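Side-chain contacts in cysteine desulfurase (Fervidobacterium islandicum, PDB 6A6E), which probably removes sulfur from L-cysteine, using pyridoxal-5'-phosphate as cofactor, to give alanine and a persulfide for iron-sulfur cluster assembly: residues 77-82 with 286-291; 153-158 with 164-169; 181-186 with 191-196. All blocks are in the same frame, centred on the assembly; numbering follows the deposited sequence.

Interaction 1: residues 77-82 with 286-291; sequences VAYEQA and GTQHIT. With PLP (pyridoxal-5'-phosphate), chain Q.
The tyrosine Y79 reaches out of helix 70-90 and lays its ring against Q288 and I290. CG stands anti to the backbone N (chi1 -175°), which sends the ring away from the helix toward the turn 286-291. Its flank, CD1, lies 3.9 Å from I290 CA and 4.2 Å from I290 CG2, while the far end meets an aliphatic stem: OH is 3.4 Å from Q288 CG. The hydroxyl itself is hydrogen-bonded to E284, so tyrosine suits a place where a long apolar ring must finish in a polar atom. Glutamine fits opposite because its methylenes can take the phenol while its amide, turned 56° from the ring and not stacked on it, works elsewhere. The chain bends at chi2 (-54°) and turns back, so that NE2 donates to G286 O at 3.2 Å; the nitrogen sits above that carbonyl's plane. Between G286 and Q288, T287 faces the cofactor: its N and OG1 donate to PLP O3P at 2.9 and 2.7 Å. N63 also bonds to OG1, and S233 and H235 of the second subunit hold the same PLP, whose site is therefore shared across the dimer. Next to the residue that packs on Y79, then, two donors converge on one phosphate oxygen and probably ease its negative charge.

Interaction 2: residues 153-158 with 164-169; sequences YITADE and NESILK
S166, in the first turn of helix 164-173, donates its hydroxyl to the carbonyl of T155, with OG 2.8 Å from T155 O. With OG anti to the backbone N (chi1 -177°), the short side chain is directed toward the segment that leaves strand 150-154, and the donor is tilted only 18° from the carbonyl plane. Serine suits this place because its hydroxyl can serve two partners at once: while giving its proton to T155 O, OG accepts a hydrogen from a water 3.1 Å away. The same water takes the N-H of T155, N to water 2.8 Å, so that both backbone polar groups of T155 are tied to one serine, the carbonyl directly and the amide through solvent.

The tight side is formed by the isoleucines. I154 turns its CG2 methyl toward the helix, 3.6 Å from S166 OG and 4.3 Å from I167 CG1. Branched isoleucines fill this buried corner, where L127 backs I154 and I198 and P194 flank I167. The loose side is that of T155, an exposed residue whose OG1 stays 3.5 Å from S166 OG; a polar, branched threonine is at home facing solvent. Strand 150-154 is the outermost of its sheet within this chain, and helix 164-173 is the helix of the crossover from it to strand 179-183. Both backbone polar groups of T155 thus find partners in S166 and the water on the open side, whereas I154 and I167 bury only hydrocarbon side chains on the other.

Interaction 3: residues 181-186 with 191-196; sequences SITGQS and QEMPIE
G184 O is gripped by two donors: the backbone N of M193 at 3.1 Å, in a nearly straight bond (171° at the hydrogen), and a water 2.7 Å away. The water gives its other hydrogen to M193 O, also at 2.7 Å, and so closes a small ring between the two backbones. One step along, S186 N donates to Q191 O at 3.2 Å, and a CA-H of Q185 touches the same oxygen. These bonds flank Q185 and E192, a non-hydrogen-bonded pair that forms a single antiparallel bridge. It lies just beyond strand 179-183 and ahead of helix 195-201, within the beta-alpha-beta unit completed by strand 206-210, in the large-domain sheet of a fold-type I PLP enzyme.

The side chains of the bridged pair cross: Q185 CD rests 4.0 Å from E192 CG, with amide and carboxylate planes 88° apart. Their polar ends part company, Q185 OE1 going to H217 and E192 OE1 to a salt bridge with K218, so long extended chains suit both places. T183 and Q185 both line the PLP pocket. T183 OG1, anti to the backbone N, folds over its own turn and donates to Q185 O at 2.8 Å from above that carbonyl's plane. This leaves the CG2 methyl to meet M193 CE at 4.0 Å. Methionine, flexible and bent at chi2 (-56°), brings CG against T183 O as well as CE against the T183 methyl, and CG also touches I182. I195 brings its CD1 methyl near G184 CA, at 4.3 Å, while V209 and L225 pack around the rest of that isoleucine.

From the N terminus, helix 70-90 supplies the first half of interaction 1, whose loop closes only when the chain reaches 286-291, some two hundred residues later. Interactions 2 and 3 both fall within that span, as short closures in series: 153-158 returns to 164-169 before 181-186 meets 191-196, and no loops cross. Interaction 1 lies about 30 Å, centre to centre, from interaction 3 and ties a helix to a turn at the dimer interface. Interactions 2 and 3 fasten successive strand-to-helix turns of the seven-stranded sheet and touch each other, I167 CD1 lying 3.6 Å from P194 CG and I154 packing on I182.

Interaction 1: residues 77-82 with 286-291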
ATOM      1  N   VAL A  77     -16.871  -9.614   2.302  1.00 18.06           N
ATOM      2  CA  VAL A  77     -16.920 -10.489   3.503  1.00 18.54           C
ATOM      3  C   VAL A  77     -15.511 -10.951   3.917  1.00 18.15           C
ATOM      4  O   VAL A  77     -15.137 -10.859   5.078  1.00 16.69           O
ATOM      5  CB  VAL A  77     -17.874 -11.685   3.227  1.00 19.49           C
ATOM      6  CG1 VAL A  77     -17.766 -12.777   4.250  1.00 20.16           C
ATOM      7  CG2 VAL A  77     -19.330 -11.210   3.141  1.00 21.33           C
ATOM      8  N   ALA A  78     -14.700 -11.353   2.960  1.00 16.96           N
ATOM      9  CA  ALA A  78     -13.360 -11.846   3.295  1.00 16.09           C
ATOM     10  C   ALA A  78     -12.531 -10.737   3.896  1.00 16.42           C
ATOM     11  O   ALA A  78     -11.803 -10.973   4.874  1.00 18.09           O
ATOM     12  CB  ALA A  78     -12.674 -12.487   2.080  1.00 14.67           C
ATOM     13  N   TYR A  79     -12.619  -9.530   3.332  1.00 15.64           N
ATOM     14  CA  TYR A  79     -11.871  -8.373   3.852  1.00 15.10           C
ATOM     15  C   TYR A  79     -12.273  -8.012   5.281  1.00 15.50           C
ATOM     16  O   TYR A  79     -11.428  -7.792   6.155  1.00 13.47           O
ATOM     17  CB  TYR A  79     -12.048  -7.167   2.922  1.00 14.71           C
ATOM     18  CG  TYR A  79     -11.256  -5.939   3.242  1.00 15.50           C
ATOM     19  CD1 TYR A  79      -9.891  -5.815   2.896  1.00 14.98           C
ATOM     20  CD2 TYR A  79     -11.886  -4.815   3.826  1.00 15.45           C
ATOM     21  CE1 TYR A  79      -9.196  -4.625   3.173  1.00 14.62           C
ATOM     22  CE2 TYR A  79     -11.194  -3.631   4.082  1.00 15.76           C
ATOM     23  CZ  TYR A  79      -9.840  -3.555   3.780  1.00 15.09           C
ATOM     24  OH  TYR A  79      -9.235  -2.354   4.076  1.00 15.28           O
ATOM     25  N   GLU A  80     -13.565  -7.867   5.532  1.00 17.82           N
ATOM     26  CA  GLU A  80     -14.001  -7.590   6.920  1.00 18.86           C
ATOM     27  C   GLU A  80     -13.677  -8.756   7.893  1.00 18.16           C
ATOM     28  O   GLU A  80     -13.377  -8.497   9.016  1.00 16.06           O
ATOM     29  CB  GLU A  80     -15.489  -7.329   6.978  1.00 23.58           C
ATOM     30  CG  GLU A  80     -16.016  -6.016   6.316  1.00 32.45           C
ATOM     31  CD  GLU A  80     -15.066  -4.990   5.600  1.00 40.00           C
ATOM     32  OE1 GLU A  80     -14.406  -4.006   6.244  1.00 23.23           O
ATOM     33  OE2 GLU A  80     -15.158  -5.086   4.300  1.00 48.04           O
ATOM     34  N   GLN A  81     -13.729 -10.014   7.439  1.00 17.66           N
ATOM     35  CA  GLN A  81     -13.273 -11.157   8.251  1.00 18.53           C
ATOM     36  C   GLN A  81     -11.794 -10.978   8.606  1.00 19.87           C
ATOM     37  O   GLN A  81     -11.410 -11.228   9.746  1.00 17.26           O
ATOM     38  CB  GLN A  81     -13.513 -12.499   7.584  1.00 19.74           C
ATOM     39  CG  GLN A  81     -15.028 -12.852   7.576  1.00 25.47           C
ATOM     40  CD  GLN A  81     -15.351 -14.141   6.813  1.00 28.51           C
ATOM     41  OE1 GLN A  81     -14.616 -14.558   5.918  1.00 33.43           O
ATOM     42  NE2 GLN A  81     -16.458 -14.770   7.164  1.00 32.06           N
ATOM     43  N   ALA A  82     -10.974 -10.492   7.655  1.00 17.05           N
ATOM     44  CA  ALA A  82      -9.566 -10.271   7.958  1.00 16.00           C
ATOM     45  C   ALA A  82      -9.382  -9.203   9.048  1.00 15.11           C
ATOM     46  O   ALA A  82      -8.532  -9.384   9.928  1.00 13.92           O
ATOM     47  CB  ALA A  82      -8.792  -9.927   6.713  1.00 16.07           C
ATOM     48  N   GLY A 286      -9.931   5.184  -0.619  1.00 14.24           N
ATOM     49  CA  GLY A 286      -9.793   4.450  -1.875  1.00 15.82           C
ATOM     50  C   GLY A 286      -9.611   2.936  -1.676  1.00 14.49           C
ATOM     51  O   GLY A 286      -9.776   2.380  -0.610  1.00 15.60           O
ATOM     52  N   THR A 287      -9.282   2.263  -2.727  1.00 13.32           N
ATOM     53  CA  THR A 287      -9.147   0.798  -2.661  1.00 13.71           C
ATOM     54  C   THR A 287      -7.897   0.426  -1.834  1.00 13.59           C
ATOM     55  O   THR A 287      -6.749   0.829  -2.145  1.00 13.56           O
ATOM     56  CB  THR A 287      -9.057   0.209  -4.090  1.00 13.21           C
ATOM     57  OG1 THR A 287     -10.141   0.694  -4.891  1.00 13.34           O
ATOM     58  CG2 THR A 287      -9.106  -1.309  -4.021  1.00 13.39           C
ATOM     59  N   GLN A 288      -8.120  -0.350  -0.795  1.00 13.42           N
ATOM     60  CA  GLN A 288      -7.040  -0.768   0.040  1.00 14.21           C
ATOM     61  C   GLN A 288      -6.329  -1.981  -0.595  1.00 13.00           C
ATOM     62  O   GLN A 288      -6.724  -2.454  -1.669  1.00 14.02           O
ATOM     63  CB  GLN A 288      -7.609  -1.084   1.409  1.00 15.50           C
ATOM     64  CG  GLN A 288      -8.137   0.142   2.116  1.00 16.75           C
ATOM     65  CD  GLN A 288      -7.109   1.263   2.218  1.00 17.54           C
ATOM     66  OE1 GLN A 288      -6.024   1.091   2.804  1.00 17.27           O
ATOM     67  NE2 GLN A 288      -7.439   2.429   1.609  1.00 16.88           N
ATOM     68  N   HIS A 289      -5.316  -2.501   0.079  1.00 13.39           N
ATOM     69  CA  HIS A 289      -4.660  -3.736  -0.355  1.00 13.21           C
ATOM     70  C   HIS A 289      -5.510  -4.917   0.062  1.00 13.85           C
ATOM     71  O   HIS A 289      -5.205  -5.631   1.023  1.00 13.73           O
ATOM     72  CB  HIS A 289      -3.217  -3.822   0.154  1.00 12.71           C
ATOM     73  CG  HIS A 289      -2.441  -4.997  -0.357  1.00 12.94           C
ATOM     74  ND1 HIS A 289      -2.921  -5.834  -1.338  1.00 12.44           N
ATOM     75  CD2 HIS A 289      -1.182  -5.425  -0.067  1.00 11.68           C
ATOM     76  CE1 HIS A 289      -1.973  -6.711  -1.644  1.00 13.56           C
ATOM     77  NE2 HIS A 289      -0.942  -6.516  -0.847  1.00 11.92           N
ATOM     78  N   ILE A 290      -6.585  -5.112  -0.701  1.00 13.60           N
ATOM     79  CA  ILE A 290      -7.640  -6.030  -0.328  1.00 14.29           C
ATOM     80  C   ILE A 290      -7.053  -7.424  -0.115  1.00 15.19           C
ATOM     81  O   ILE A 290      -7.299  -8.050   0.897  1.00 13.38           O
ATOM     82  CB  ILE A 290      -8.745  -6.123  -1.406  1.00 14.50           C
ATOM     83  CG1 ILE A 290      -9.450  -4.752  -1.601  1.00 13.87           C
ATOM     84  CG2 ILE A 290      -9.782  -7.158  -1.055  1.00 14.47           C
ATOM     85  CD1 ILE A 290     -10.207  -4.776  -2.915  1.00 13.90           C
ATOM     86  N   THR A 291      -6.254  -7.902  -1.063  1.00 14.65           N
ATOM     87  CA  THR A 291      -5.754  -9.223  -0.946  1.00 14.76           C
ATOM     88  C   THR A 291      -4.649  -9.317   0.107  1.00 15.14           C
ATOM     89  O   THR A 291      -4.416 -10.399   0.705  1.00 13.44           O
ATOM     90  CB  THR A 291      -5.235  -9.703  -2.322  1.00 17.25           C
ATOM     91  OG1 THR A 291      -6.330  -9.643  -3.263  1.00 17.29           O
ATOM     92  CG2 THR A 291      -4.662 -11.113  -2.181  1.00 18.14           C
TER
HETATM   93  N1  PLP Q 501     -10.139   7.899 -10.236  1.00 15.63           N
HETATM   94  C2  PLP Q 501     -10.896   7.255 -11.121  1.00 17.41           C
HETATM   95  C2A PLP Q 501     -11.357   7.917 -12.365  1.00 16.47           C
HETATM   96  C3  PLP Q 501     -11.182   5.809 -10.908  1.00 20.70           C
HETATM   97  O3  PLP Q 501     -11.864   5.085 -11.830  1.00 21.78           O
HETATM   98  C4  PLP Q 501     -10.642   5.193  -9.686  1.00 18.82           C
HETATM   99  C4A PLP Q 501     -10.859   3.785  -9.440  1.00 22.02           C
HETATM  100  C5  PLP Q 501      -9.905   6.064  -8.719  1.00 19.08           C
HETATM  101  C6  PLP Q 501      -9.701   7.393  -9.073  1.00 16.26           C
HETATM  102  C5A PLP Q 501      -9.401   5.510  -7.393  1.00 17.71           C
HETATM  103  O4P PLP Q 501      -8.558   4.382  -7.449  1.00 17.18           O
HETATM  104  P   PLP Q 501      -8.096   3.503  -6.143  1.00 19.56           P
HETATM  105  O1P PLP Q 501      -7.222   4.472  -5.420  1.00 17.04           O
HETATM  106  O2P PLP Q 501      -7.360   2.369  -6.803  1.00 19.53           O
HETATM  107  O3P PLP Q 501      -9.430   3.179  -5.499  1.00 19.24           O

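Interaction 2: residues 153-158 with 164-169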
ATOM      1  N   TYR A 153      14.091  13.701  23.256  1.00 21.55           N
ATOM      2  CA  TYR A 153      14.466  12.287  23.254  1.00 22.53           C
ATOM      3  C   TYR A 153      14.687  11.709  24.636  1.00 24.90           C
ATOM      4  O   TYR A 153      15.253  12.372  25.469  1.00 26.13           O
ATOM      5  CB  TYR A 153      15.775  12.110  22.503  1.00 22.50           C
ATOM      6  CG  TYR A 153      15.657  12.390  21.037  1.00 22.61           C
ATOM      7  CD1 TYR A 153      15.720  13.689  20.545  1.00 23.63           C
ATOM      8  CD2 TYR A 153      15.508  11.355  20.136  1.00 21.49           C
ATOM      9  CE1 TYR A 153      15.624  13.957  19.187  1.00 23.12           C
ATOM     10  CE2 TYR A 153      15.421  11.611  18.791  1.00 22.29           C
ATOM     11  CZ  TYR A 153      15.474  12.896  18.310  1.00 22.78           C
ATOM     12  OH  TYR A 153      15.411  13.124  16.931  1.00 23.98           O
ATOM     13  N   ILE A 154      14.261  10.472  24.869  1.00 24.23           N
ATOM     14  CA  ILE A 154      14.733   9.660  25.985  1.00 25.62           C
ATOM     15  C   ILE A 154      16.105   9.131  25.598  1.00 27.81           C
ATOM     16  O   ILE A 154      16.236   8.521  24.512  1.00 24.07           O
ATOM     17  CB  ILE A 154      13.797   8.486  26.212  1.00 26.52           C
ATOM     18  CG1 ILE A 154      12.373   8.995  26.533  1.00 27.85           C
ATOM     19  CG2 ILE A 154      14.343   7.570  27.274  1.00 28.42           C
ATOM     20  CD1 ILE A 154      11.350   7.897  26.434  1.00 29.66           C
ATOM     21  N   THR A 155      17.130   9.368  26.419  1.00 22.46           N
ATOM     22  CA  THR A 155      18.507   9.046  25.983  1.00 24.48           C
ATOM     23  C   THR A 155      18.860   7.604  26.263  1.00 22.74           C
ATOM     24  O   THR A 155      18.321   6.979  27.169  1.00 25.67           O
ATOM     25  CB  THR A 155      19.549   9.932  26.678  1.00 29.54           C
ATOM     26  OG1 THR A 155      19.380   9.768  28.056  1.00 32.12           O
ATOM     27  CG2 THR A 155      19.286  11.370  26.403  1.00 29.18           C
ATOM     28  N   ALA A 156      19.694   7.039  25.410  1.00 19.79           N
ATOM     29  CA  ALA A 156      20.166   5.706  25.546  1.00 21.01           C
ATOM     30  C   ALA A 156      21.572   5.742  26.116  1.00 24.90           C
ATOM     31  O   ALA A 156      22.237   6.777  25.991  1.00 25.18           O
ATOM     32  CB  ALA A 156      20.226   5.038  24.192  1.00 19.61           C
ATOM     33  N   ASP A 157      22.023   4.624  26.688  1.00 23.72           N
ATOM     34  CA  ASP A 157      23.359   4.571  27.219  1.00 29.19           C
ATOM     35  C   ASP A 157      24.304   4.171  26.069  1.00 31.48           C
ATOM     36  O   ASP A 157      23.885   4.056  24.879  1.00 29.51           O
ATOM     37  CB  ASP A 157      23.462   3.680  28.500  1.00 26.98           C
ATOM     38  CG  ASP A 157      23.411   2.183  28.217  1.00 30.93           C
ATOM     39  OD1 ASP A 157      23.434   1.760  27.030  1.00 28.53           O
ATOM     40  OD2 ASP A 157      23.377   1.386  29.203  1.00 30.61           O
ATOM     41  N   GLU A 158      25.553   3.901  26.425  1.00 30.29           N
ATOM     42  CA  GLU A 158      26.604   3.851  25.439  1.00 34.34           C
ATOM     43  C   GLU A 158      26.615   2.492  24.763  1.00 29.56           C
ATOM     44  O   GLU A 158      27.314   2.317  23.792  1.00 30.29           O
ATOM     45  CB  GLU A 158      27.961   4.253  26.046  1.00 38.96           C
ATOM     46  CG  GLU A 158      28.593   3.244  26.979  1.00 48.44           C
ATOM     47  CD  GLU A 158      29.980   3.698  27.500  1.00 57.55           C
ATOM     48  OE1 GLU A 158      30.363   4.907  27.389  1.00 56.17           O
ATOM     49  OE2 GLU A 158      30.696   2.816  28.010  1.00 56.14           O
ATOM     50  N   ASN A 164      15.263   1.856  32.655  1.00 28.38           N
ATOM     51  CA  ASN A 164      14.131   2.374  33.455  1.00 29.55           C
ATOM     52  C   ASN A 164      14.445   3.695  34.085  1.00 27.05           C
ATOM     53  O   ASN A 164      13.586   4.607  34.106  1.00 26.58           O
ATOM     54  CB  ASN A 164      13.730   1.376  34.551  1.00 31.84           C
ATOM     55  CG  ASN A 164      12.976   0.207  34.018  1.00 32.01           C
ATOM     56  OD1 ASN A 164      12.797   0.074  32.796  1.00 29.12           O
ATOM     57  ND2 ASN A 164      12.465  -0.641  34.929  1.00 29.48           N
ATOM     58  N   GLU A 165      15.677   3.837  34.570  1.00 27.50           N
ATOM     59  CA  GLU A 165      16.114   5.120  35.146  1.00 29.58           C
ATOM     60  C   GLU A 165      16.111   6.246  34.151  1.00 29.40           C
ATOM     61  O   GLU A 165      15.646   7.365  34.491  1.00 27.98           O
ATOM     62  CB  GLU A 165      17.502   5.008  35.798  1.00 35.08           C
ATOM     63  CG  GLU A 165      18.016   6.260  36.493  1.00 41.42           C
ATOM     64  CD  GLU A 165      17.062   6.843  37.571  1.00 61.27           C
ATOM     65  OE1 GLU A 165      16.264   6.093  38.248  1.00 64.70           O
ATOM     66  OE2 GLU A 165      17.106   8.091  37.760  1.00 76.97           O
ATOM     67  N   SER A 166      16.609   5.994  32.927  1.00 27.30           N
ATOM     68  CA  SER A 166      16.534   7.033  31.877  1.00 25.36           C
ATOM     69  C   SER A 166      15.087   7.472  31.656  1.00 23.05           C
ATOM     70  O   SER A 166      14.785   8.654  31.520  1.00 20.29           O
ATOM     71  CB  SER A 166      17.133   6.533  30.554  1.00 28.18           C
ATOM     72  OG  SER A 166      17.089   7.612  29.630  1.00 32.67           O
ATOM     73  N   ILE A 167      14.173   6.518  31.661  1.00 21.98           N
ATOM     74  CA  ILE A 167      12.739   6.856  31.459  1.00 23.21           C
ATOM     75  C   ILE A 167      12.164   7.765  32.540  1.00 22.47           C
ATOM     76  O   ILE A 167      11.645   8.865  32.248  1.00 23.11           O
ATOM     77  CB  ILE A 167      11.880   5.578  31.306  1.00 23.86           C
ATOM     78  CG1 ILE A 167      12.169   4.961  29.921  1.00 26.59           C
ATOM     79  CG2 ILE A 167      10.399   5.921  31.320  1.00 24.16           C
ATOM     80  CD1 ILE A 167      11.860   3.511  29.900  1.00 25.45           C
ATOM     81  N   LEU A 168      12.357   7.340  33.785  1.00 24.10           N
ATOM     82  CA  LEU A 168      12.028   8.191  34.980  1.00 28.97           C
ATOM     83  C   LEU A 168      12.755   9.524  35.032  1.00 26.92           C
ATOM     84  O   LEU A 168      12.123  10.516  35.359  1.00 28.68           O
ATOM     85  CB  LEU A 168      12.284   7.437  36.279  1.00 26.28           C
ATOM     86  CG  LEU A 168      11.432   6.172  36.365  1.00 30.21           C
ATOM     87  CD1 LEU A 168      11.902   5.224  37.457  1.00 32.32           C
ATOM     88  CD2 LEU A 168       9.968   6.544  36.540  1.00 30.20           C
ATOM     89  N   LYS A 169      14.053   9.560  34.699  1.00 30.67           N
ATOM     90  CA  LYS A 169      14.771  10.858  34.598  1.00 34.34           C
ATOM     91  C   LYS A 169      14.258  11.815  33.512  1.00 33.22           C
ATOM     92  O   LYS A 169      14.136  13.047  33.716  1.00 28.26           O
ATOM     93  CB  LYS A 169      16.260  10.635  34.383  1.00 42.11           C
ATOM     94  CG  LYS A 169      17.041  10.658  35.695  1.00 56.55           C
ATOM     95  CD  LYS A 169      18.406  11.342  35.561  1.00 69.48           C
ATOM     96  CE  LYS A 169      19.478  10.422  34.970  1.00 76.30           C
ATOM     97  NZ  LYS A 169      20.818  11.082  34.952  1.00 79.93           N
TER
HETATM   98  O   HOH W   1      16.591  10.545  28.954  1.00 39.09           O

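Interaction 3: residues 181-186 with 191-196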
ATOM      1  N   SER A 181       6.124   8.750  21.416  1.00 17.01           N
ATOM      2  CA  SER A 181       6.151   7.694  20.407  1.00 18.07           C
ATOM      3  C   SER A 181       7.388   6.898  20.599  1.00 17.79           C
ATOM      4  O   SER A 181       8.469   7.413  20.474  1.00 19.40           O
ATOM      5  CB  SER A 181       6.117   8.274  18.996  1.00 20.94           C
ATOM      6  OG  SER A 181       5.820   7.283  18.012  1.00 20.60           O
ATOM      7  N   ILE A 182       7.247   5.624  20.867  1.00 18.58           N
ATOM      8  CA  ILE A 182       8.398   4.852  21.146  1.00 21.51           C
ATOM      9  C   ILE A 182       8.301   3.474  20.532  1.00 19.36           C
ATOM     10  O   ILE A 182       7.192   2.958  20.389  1.00 17.33           O
ATOM     11  CB  ILE A 182       8.581   4.733  22.716  1.00 26.31           C
ATOM     12  CG1 ILE A 182       9.950   4.104  23.019  1.00 33.44           C
ATOM     13  CG2 ILE A 182       7.457   3.930  23.345  1.00 26.14           C
ATOM     14  CD1 ILE A 182      10.416   4.292  24.443  1.00 39.73           C
ATOM     15  N   THR A 183       9.458   2.867  20.246  1.00 16.61           N
ATOM     16  CA  THR A 183       9.504   1.534  19.722  1.00 17.85           C
ATOM     17  C   THR A 183       9.114   0.519  20.793  1.00 20.15           C
ATOM     18  O   THR A 183       9.363   0.688  21.974  1.00 20.07           O
ATOM     19  CB  THR A 183      10.900   1.178  19.155  1.00 19.80           C
ATOM     20  OG1 THR A 183      10.830  -0.111  18.582  1.00 20.76           O
ATOM     21  CG2 THR A 183      12.025   1.187  20.239  1.00 19.64           C
ATOM     22  N   GLY A 184       8.399  -0.502  20.380  1.00 19.38           N
ATOM     23  CA  GLY A 184       8.078  -1.599  21.243  1.00 20.00           C
ATOM     24  C   GLY A 184       9.292  -2.512  21.381  1.00 21.10           C
ATOM     25  O   GLY A 184       9.406  -3.271  22.371  1.00 18.53           O
ATOM     26  N   GLN A 185      10.182  -2.482  20.387  1.00 19.29           N
ATOM     27  CA  GLN A 185      11.447  -3.232  20.425  1.00 19.77           C
ATOM     28  C   GLN A 185      12.365  -2.731  19.326  1.00 19.66           C
ATOM     29  O   GLN A 185      11.924  -2.620  18.161  1.00 18.51           O
ATOM     30  CB  GLN A 185      11.192  -4.723  20.174  1.00 20.56           C
ATOM     31  CG  GLN A 185      12.462  -5.576  20.074  1.00 23.18           C
ATOM     32  CD  GLN A 185      12.185  -7.013  19.705  1.00 23.97           C
ATOM     33  OE1 GLN A 185      11.092  -7.341  19.292  1.00 30.08           O
ATOM     34  NE2 GLN A 185      13.149  -7.878  19.888  1.00 23.94           N
ATOM     35  N   SER A 186      13.628  -2.442  19.675  1.00 19.58           N
ATOM     36  CA  SER A 186      14.604  -1.893  18.740  1.00 19.02           C
ATOM     37  C   SER A 186      15.004  -2.946  17.737  1.00 19.39           C
ATOM     38  O   SER A 186      15.232  -4.112  18.089  1.00 17.14           O
ATOM     39  CB  SER A 186      15.835  -1.321  19.458  1.00 19.64           C
ATOM     40  OG  SER A 186      16.916  -1.028  18.559  1.00 20.97           O
ATOM     41  N   GLN A 191      16.251  -4.655  22.168  1.00 19.51           N
ATOM     42  CA  GLN A 191      15.638  -4.427  23.483  1.00 18.83           C
ATOM     43  C   GLN A 191      14.112  -4.292  23.388  1.00 19.60           C
ATOM     44  O   GLN A 191      13.615  -3.346  22.749  1.00 18.92           O
ATOM     45  CB  GLN A 191      16.188  -3.150  24.150  1.00 19.46           C
ATOM     46  CG  GLN A 191      15.649  -2.990  25.574  1.00 19.29           C
ATOM     47  CD  GLN A 191      16.049  -1.723  26.275  1.00 21.23           C
ATOM     48  OE1 GLN A 191      16.708  -0.867  25.699  1.00 23.11           O
ATOM     49  NE2 GLN A 191      15.583  -1.566  27.540  1.00 20.13           N
ATOM     50  N   GLU A 192      13.377  -5.208  24.014  1.00 20.34           N
ATOM     51  CA  GLU A 192      11.947  -5.008  24.256  1.00 22.44           C
ATOM     52  C   GLU A 192      11.732  -3.926  25.325  1.00 23.58           C
ATOM     53  O   GLU A 192      12.274  -4.023  26.395  1.00 22.71           O
ATOM     54  CB  GLU A 192      11.263  -6.299  24.678  1.00 24.45           C
ATOM     55  CG  GLU A 192      11.342  -7.381  23.585  1.00 26.31           C
ATOM     56  CD  GLU A 192      10.702  -8.715  23.967  1.00 30.74           C
ATOM     57  OE1 GLU A 192      10.378  -8.902  25.157  1.00 30.75           O
ATOM     58  OE2 GLU A 192      10.526  -9.599  23.072  1.00 32.21           O
ATOM     59  N   MET A 193      10.953  -2.893  24.995  1.00 21.42           N
ATOM     60  CA  MET A 193      10.788  -1.751  25.849  1.00 22.68           C
ATOM     61  C   MET A 193       9.696  -1.970  26.922  1.00 22.31           C
ATOM     62  O   MET A 193       8.716  -2.681  26.696  1.00 21.23           O
ATOM     63  CB  MET A 193      10.459  -0.488  25.035  1.00 21.33           C
ATOM     64  CG  MET A 193      11.552  -0.041  24.066  1.00 24.91           C
ATOM     65  SD  MET A 193      13.182   0.241  24.859  1.00 25.81           S
ATOM     66  CE  MET A 193      14.282   0.515  23.460  1.00 25.33           C
ATOM     67  N   PRO A 194       9.861  -1.308  28.065  1.00 23.50           N
ATOM     68  CA  PRO A 194       8.930  -1.383  29.164  1.00 23.68           C
ATOM     69  C   PRO A 194       7.741  -0.465  28.869  1.00 23.16           C
ATOM     70  O   PRO A 194       7.576   0.608  29.450  1.00 19.87           O
ATOM     71  CB  PRO A 194       9.796  -0.920  30.361  1.00 24.59           C
ATOM     72  CG  PRO A 194      10.650   0.143  29.762  1.00 26.61           C
ATOM     73  CD  PRO A 194      11.017  -0.442  28.384  1.00 24.48           C
ATOM     74  N   ILE A 195       6.870  -0.909  27.970  1.00 21.84           N
ATOM     75  CA  ILE A 195       5.732  -0.082  27.550  1.00 21.32           C
ATOM     76  C   ILE A 195       4.786   0.379  28.687  1.00 21.70           C
ATOM     77  O   ILE A 195       4.395   1.574  28.726  1.00 20.98           O
ATOM     78  CB  ILE A 195       4.883  -0.827  26.497  1.00 21.40           C
ATOM     79  CG1 ILE A 195       5.717  -1.039  25.247  1.00 23.17           C
ATOM     80  CG2 ILE A 195       3.644  -0.014  26.170  1.00 21.12           C
ATOM     81  CD1 ILE A 195       5.061  -1.968  24.240  1.00 27.08           C
ATOM     82  N   GLU A 196       4.437  -0.520  29.600  1.00 22.68           N
ATOM     83  CA  GLU A 196       3.568  -0.130  30.756  1.00 26.19           C
ATOM     84  C   GLU A 196       4.208   0.900  31.687  1.00 24.71           C
ATOM     85  O   GLU A 196       3.563   1.858  32.115  1.00 26.94           O
ATOM     86  CB  GLU A 196       3.111  -1.365  31.506  1.00 28.63           C
ATOM     87  CG  GLU A 196       2.145  -2.148  30.634  1.00 31.88           C
ATOM     88  CD  GLU A 196       1.430  -3.302  31.317  1.00 34.28           C
ATOM     89  OE1 GLU A 196       1.027  -3.156  32.472  1.00 41.16           O
ATOM     90  OE2 GLU A 196       1.220  -4.345  30.668  1.00 31.44           O
TER
HETATM   91  O   HOH W   2       7.983  -4.141  24.537  1.00 21.26           O